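Long-range contact in cruciferin (Brassica napus, PDB 3KGL), which probably serves as a seed storage protein, an 11S globulin laid down as a nutrient reserve: residues E6-P17 and E29-C40. Sequence-based numbering, arbitrary orientation.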
loop_
_atom_site.group_PDB
_atom_site.type_symbol
_atom_site.label_atom_id
_atom_site.label_comp_id
_atom_site.label_asym_id
_atom_site.label_seq_id
_atom_site.Cartn_x
_atom_site.Cartn_y
_atom_site.Cartn_z
ATOM N N GLU A 6 -14.946 -1.719 -8.744
ATOM C CA GLU A 6 -14.526 -0.601 -9.584
ATOM C C GLU A 6 -13.995 -1.082 -10.927
ATOM O O GLU A 6 -13.767 -0.276 -11.830
ATOM C CB GLU A 6 -13.458 0.240 -8.852
ATOM C CG GLU A 6 -12.723 -0.520 -7.724
ATOM C CD GLU A 6 -11.442 0.161 -7.238
ATOM O OE1 GLU A 6 -11.314 0.388 -6.011
ATOM O OE2 GLU A 6 -10.555 0.456 -8.074
ATOM N N CYS A 7 -13.802 -2.396 -11.051
ATOM C CA CYS A 7 -13.241 -2.976 -12.275
ATOM C C CYS A 7 -14.140 -3.963 -13.039
ATOM O O CYS A 7 -13.676 -4.648 -13.956
ATOM C CB CYS A 7 -11.877 -3.590 -11.993
ATOM S SG CYS A 7 -10.639 -2.335 -11.729
ATOM N N GLN A 8 -15.411 -4.032 -12.645
ATOM C CA GLN A 8 -16.456 -4.632 -13.468
ATOM C C GLN A 8 -16.802 -3.638 -14.577
ATOM O O GLN A 8 -17.770 -2.881 -14.468
ATOM C CB GLN A 8 -17.696 -4.945 -12.627
ATOM C CG GLN A 8 -18.666 -5.967 -13.226
ATOM C CD GLN A 8 -17.959 -7.175 -13.785
ATOM O OE1 GLN A 8 -17.877 -8.209 -13.130
ATOM N NE2 GLN A 8 -17.422 -7.047 -15.000
ATOM N N LEU A 9 -15.978 -3.637 -15.624
ATOM C CA LEU A 9 -16.114 -2.743 -16.772
ATOM C C LEU A 9 -16.558 -3.544 -17.970
ATOM O O LEU A 9 -15.981 -4.600 -18.272
ATOM C CB LEU A 9 -14.771 -2.131 -17.131
ATOM C CG LEU A 9 -14.356 -0.797 -16.536
ATOM C CD1 LEU A 9 -14.884 -0.648 -15.136
ATOM C CD2 LEU A 9 -12.856 -0.736 -16.590
ATOM N N ASP A 10 -17.563 -3.033 -18.672
ATOM C CA ASP A 10 -18.122 -3.747 -19.808
ATOM C C ASP A 10 -17.908 -2.981 -21.091
ATOM O O ASP A 10 -17.987 -3.542 -22.176
ATOM C CB ASP A 10 -19.595 -4.048 -19.565
ATOM C CG ASP A 10 -19.797 -5.263 -18.662
ATOM O OD1 ASP A 10 -19.419 -6.397 -19.068
ATOM O OD2 ASP A 10 -20.328 -5.073 -17.544
ATOM N N GLN A 11 -17.593 -1.701 -20.948
ATOM C CA GLN A 11 -17.331 -0.856 -22.090
ATOM C C GLN A 11 -16.350 0.251 -21.724
ATOM O O GLN A 11 -16.587 1.003 -20.779
ATOM C CB GLN A 11 -18.641 -0.257 -22.573
ATOM C CG GLN A 11 -18.646 0.191 -24.016
ATOM C CD GLN A 11 -19.661 1.287 -24.263
ATOM O OE1 GLN A 11 -20.371 1.708 -23.347
ATOM N NE2 GLN A 11 -19.729 1.762 -25.502
ATOM N N LEU A 12 -15.240 0.336 -22.458
ATOM C CA LEU A 12 -14.293 1.444 -22.309
ATOM C C LEU A 12 -14.429 2.371 -23.504
ATOM O O LEU A 12 -14.864 1.951 -24.569
ATOM C CB LEU A 12 -12.841 0.960 -22.234
ATOM C CG LEU A 12 -12.434 -0.344 -21.536
ATOM C CD1 LEU A 12 -11.134 -0.891 -22.124
ATOM C CD2 LEU A 12 -12.304 -0.159 -20.037
ATOM N N ASN A 13 -14.038 3.627 -23.330
ATOM C CA ASN A 13 -14.137 4.616 -24.396
ATOM C C ASN A 13 -12.886 5.473 -24.522
ATOM O O ASN A 13 -12.260 5.808 -23.524
ATOM C CB ASN A 13 -15.342 5.535 -24.162
ATOM C CG ASN A 13 -16.669 4.810 -24.275
ATOM O OD1 ASN A 13 -17.561 4.994 -23.448
ATOM N ND2 ASN A 13 -16.809 3.983 -25.305
ATOM N N ALA A 14 -12.523 5.832 -25.748
ATOM C CA ALA A 14 -11.530 6.874 -25.952
ATOM C C ALA A 14 -11.991 8.148 -25.231
ATOM O O ALA A 14 -13.051 8.693 -25.539
ATOM C CB ALA A 14 -11.358 7.137 -27.420
ATOM N N LEU A 15 -11.190 8.621 -24.276
ATOM C CA LEU A 15 -11.603 9.709 -23.393
ATOM C C LEU A 15 -10.918 11.037 -23.701
ATOM O O LEU A 15 -9.801 11.078 -24.229
ATOM C CB LEU A 15 -11.318 9.342 -21.936
ATOM C CG LEU A 15 -12.066 8.174 -21.296
ATOM C CD1 LEU A 15 -11.328 7.688 -20.055
ATOM C CD2 LEU A 15 -13.476 8.593 -20.960
ATOM N N GLU A 16 -11.587 12.126 -23.342
ATOM C CA GLU A 16 -10.999 13.443 -23.465
ATOM C C GLU A 16 -11.276 14.256 -22.201
ATOM O O GLU A 16 -12.024 13.817 -21.328
ATOM C CB GLU A 16 -11.566 14.143 -24.692
ATOM C CG GLU A 16 -11.417 13.361 -25.978
ATOM C CD GLU A 16 -12.134 14.009 -27.156
ATOM O OE1 GLU A 16 -12.839 15.028 -26.951
ATOM O OE2 GLU A 16 -11.990 13.491 -28.289
ATOM N N PRO A 17 -10.671 15.448 -22.087
ATOM C CA PRO A 17 -10.823 16.228 -20.858
ATOM C C PRO A 17 -12.276 16.493 -20.492
ATOM O O PRO A 17 -13.106 16.510 -21.381
ATOM C CB PRO A 17 -10.083 17.521 -21.191
ATOM C CG PRO A 17 -9.018 17.086 -22.075
ATOM C CD PRO A 17 -9.645 16.039 -22.959
ATOM N N GLU A 29 -6.285 21.184 -19.081
ATOM C CA GLU A 29 -7.391 20.309 -19.409
ATOM C C GLU A 29 -7.306 19.039 -18.604
ATOM O O GLU A 29 -6.361 18.267 -18.736
ATOM C CB GLU A 29 -7.392 20.013 -20.905
ATOM C CG GLU A 29 -7.514 21.289 -21.720
ATOM C CD GLU A 29 -7.661 21.034 -23.185
ATOM O OE1 GLU A 29 -6.839 20.280 -23.750
ATOM O OE2 GLU A 29 -8.601 21.601 -23.775
ATOM N N VAL A 30 -8.297 18.825 -17.756
ATOM C CA VAL A 30 -8.203 17.754 -16.787
ATOM C C VAL A 30 -9.279 16.692 -16.990
ATOM O O VAL A 30 -10.463 17.017 -17.145
ATOM C CB VAL A 30 -8.200 18.322 -15.344
ATOM C CG1 VAL A 30 -8.947 19.626 -15.297
ATOM C CG2 VAL A 30 -8.772 17.326 -14.355
ATOM N N TRP A 31 -8.831 15.430 -16.999
ATOM C CA TRP A 31 -9.672 14.246 -17.187
ATOM C C TRP A 31 -10.452 13.895 -15.937
ATOM O O TRP A 31 -10.060 14.243 -14.829
ATOM C CB TRP A 31 -8.823 13.049 -17.584
ATOM C CG TRP A 31 -8.717 12.839 -19.061
ATOM C CD1 TRP A 31 -9.478 12.009 -19.814
ATOM C CD2 TRP A 31 -7.795 13.462 -19.965
ATOM N NE1 TRP A 31 -9.096 12.070 -21.129
ATOM C CE2 TRP A 31 -8.067 12.957 -21.249
ATOM C CE3 TRP A 31 -6.773 14.398 -19.815
ATOM C CZ2 TRP A 31 -7.360 13.351 -22.369
ATOM C CZ3 TRP A 31 -6.070 14.792 -20.936
ATOM C CH2 TRP A 31 -6.363 14.266 -22.194
ATOM N N ASP A 32 -11.553 13.179 -16.118
ATOM C CA ASP A 32 -12.384 12.797 -14.990
ATOM C C ASP A 32 -11.978 11.451 -14.368
ATOM O O ASP A 32 -12.075 10.393 -15.002
ATOM C CB ASP A 32 -13.841 12.748 -15.410
ATOM C CG ASP A 32 -14.769 12.636 -14.233
ATOM O OD1 ASP A 32 -14.316 12.895 -13.095
ATOM O OD2 ASP A 32 -15.946 12.299 -14.441
ATOM N N HIS A 33 -11.544 11.487 -13.113
ATOM C CA HIS A 33 -11.112 10.268 -12.449
ATOM C C HIS A 33 -12.287 9.512 -11.840
ATOM O O HIS A 33 -12.118 8.387 -11.374
ATOM C CB HIS A 33 -10.059 10.585 -11.386
ATOM C CG HIS A 33 -10.413 11.756 -10.528
ATOM N ND1 HIS A 33 -10.203 13.059 -10.927
ATOM C CD2 HIS A 33 -10.974 11.821 -9.296
ATOM C CE1 HIS A 33 -10.617 13.876 -9.973
ATOM N NE2 HIS A 33 -11.090 13.152 -8.973
ATOM N N HIS A 34 -13.468 10.136 -11.842
ATOM C CA HIS A 34 -14.705 9.491 -11.384
ATOM C C HIS A 34 -15.341 8.636 -12.480
ATOM O O HIS A 34 -16.352 7.973 -12.257
ATOM C CB HIS A 34 -15.741 10.518 -10.928
ATOM C CG HIS A 34 -15.284 11.389 -9.806
ATOM N ND1 HIS A 34 -15.133 12.751 -9.942
ATOM C CD2 HIS A 34 -14.963 11.099 -8.523
ATOM C CE1 HIS A 34 -14.735 13.263 -8.791
ATOM N NE2 HIS A 34 -14.623 12.282 -7.913
ATOM N N ALA A 35 -14.777 8.686 -13.678
ATOM C CA ALA A 35 -15.203 7.782 -14.723
ATOM C C ALA A 35 -14.891 6.360 -14.256
ATOM O O ALA A 35 -13.781 6.088 -13.795
ATOM C CB ALA A 35 -14.473 8.096 -16.023
ATOM N N PRO A 36 -15.872 5.449 -14.356
ATOM C CA PRO A 36 -15.615 4.064 -13.945
ATOM C C PRO A 36 -14.309 3.551 -14.523
ATOM O O PRO A 36 -13.482 3.039 -13.795
ATOM C CB PRO A 36 -16.798 3.319 -14.532
ATOM C CG PRO A 36 -17.907 4.336 -14.448
ATOM C CD PRO A 36 -17.262 5.642 -14.800
ATOM N N GLN A 37 -14.120 3.721 -15.820
ATOM C CA GLN A 37 -12.900 3.299 -16.507
ATOM C C GLN A 37 -11.593 3.876 -15.941
ATOM O O GLN A 37 -10.572 3.178 -15.893
ATOM C CB GLN A 37 -13.042 3.631 -17.990
ATOM C CG GLN A 37 -11.772 3.937 -18.729
ATOM C CD GLN A 37 -12.055 4.292 -20.178
ATOM O OE1 GLN A 37 -11.134 4.513 -20.969
ATOM N NE2 GLN A 37 -13.343 4.350 -20.535
ATOM N N LEU A 38 -11.612 5.141 -15.523
ATOM C CA LEU A 38 -10.414 5.756 -14.947
ATOM C C LEU A 38 -10.228 5.395 -13.479
ATOM O O LEU A 38 -9.097 5.259 -13.012
ATOM C CB LEU A 38 -10.404 7.277 -15.130
ATOM C CG LEU A 38 -9.689 7.779 -16.385
ATOM C CD1 LEU A 38 -9.369 9.251 -16.256
ATOM C CD2 LEU A 38 -8.417 6.991 -16.606
ATOM N N ARG A 39 -11.340 5.244 -12.764
ATOM C CA ARG A 39 -11.325 4.890 -11.345
ATOM C C ARG A 39 -10.670 3.528 -11.106
ATOM O O ARG A 39 -9.865 3.372 -10.189
ATOM C CB ARG A 39 -12.745 4.943 -10.772
ATOM C CG ARG A 39 -12.912 4.449 -9.345
ATOM C CD ARG A 39 -14.177 5.039 -8.711
ATOM N NE ARG A 39 -15.383 4.665 -9.446
ATOM C CZ ARG A 39 -16.511 5.373 -9.467
ATOM N NH1 ARG A 39 -16.600 6.517 -8.793
ATOM N NH2 ARG A 39 -17.549 4.937 -10.176
ATOM N N CYS A 40 -11.001 2.555 -11.944
ATOM C CA CYS A 40 -10.351 1.250 -11.919
ATOM C C CYS A 40 -8.828 1.360 -11.986
ATOM O O CYS A 40 -8.127 0.843 -11.120
ATOM C CB CYS A 40 -10.871 0.370 -13.067
ATOM S SG CYS A 40 -10.012 -1.233 -13.331
#
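Residues 6-17, an irregular loop, run past the strand residues, turn and short helix of 29-40, their CA atoms 5.1 Å apart at Glu6 and Cys40 and 4.3 Å apart at Pro17 and Trp31. In the bicupin fold of this 11S globulin, the contact ties the N-terminal loop to the link between strands 26-30 and 43-50 of the first cupin domain. At one end the Pro17 ring lies over one face of the Trp31 indole, and CD sits 3.9 Å from the centroid of the six-membered ring, 22° off its normal, a CH-pi contact. The Glu16 carbonyl carbon covers the same face nearer the rim, while Leu15 O lies in plane at the edge; Phe45 meets the indole edge-to-face. Exchanging Trp31 for an alanine is likely to open a gap beside Pro17 and the Glu16 carbonyl and to leave Leu15 CB without its indole neighbour. Pro17 CG also reaches Glu29 CB at 3.5 Å, and Glu29 OE1 and OE2 form salt bridges with Arg47 and Arg27 respectively. Further along, Leu15 CD1 meets Leu38 CG at 4.0 Å and the extended Gln37 side chain coming from the opposite direction. Leu9 CD2 packs on Cys40 CB. With its sulfur anti to the backbone N (chi1 172°), Cys40 reaches the loop, and the disulfide closes at 2.0 Å between Cys7 SG and Cys40 SG, chi3 104°.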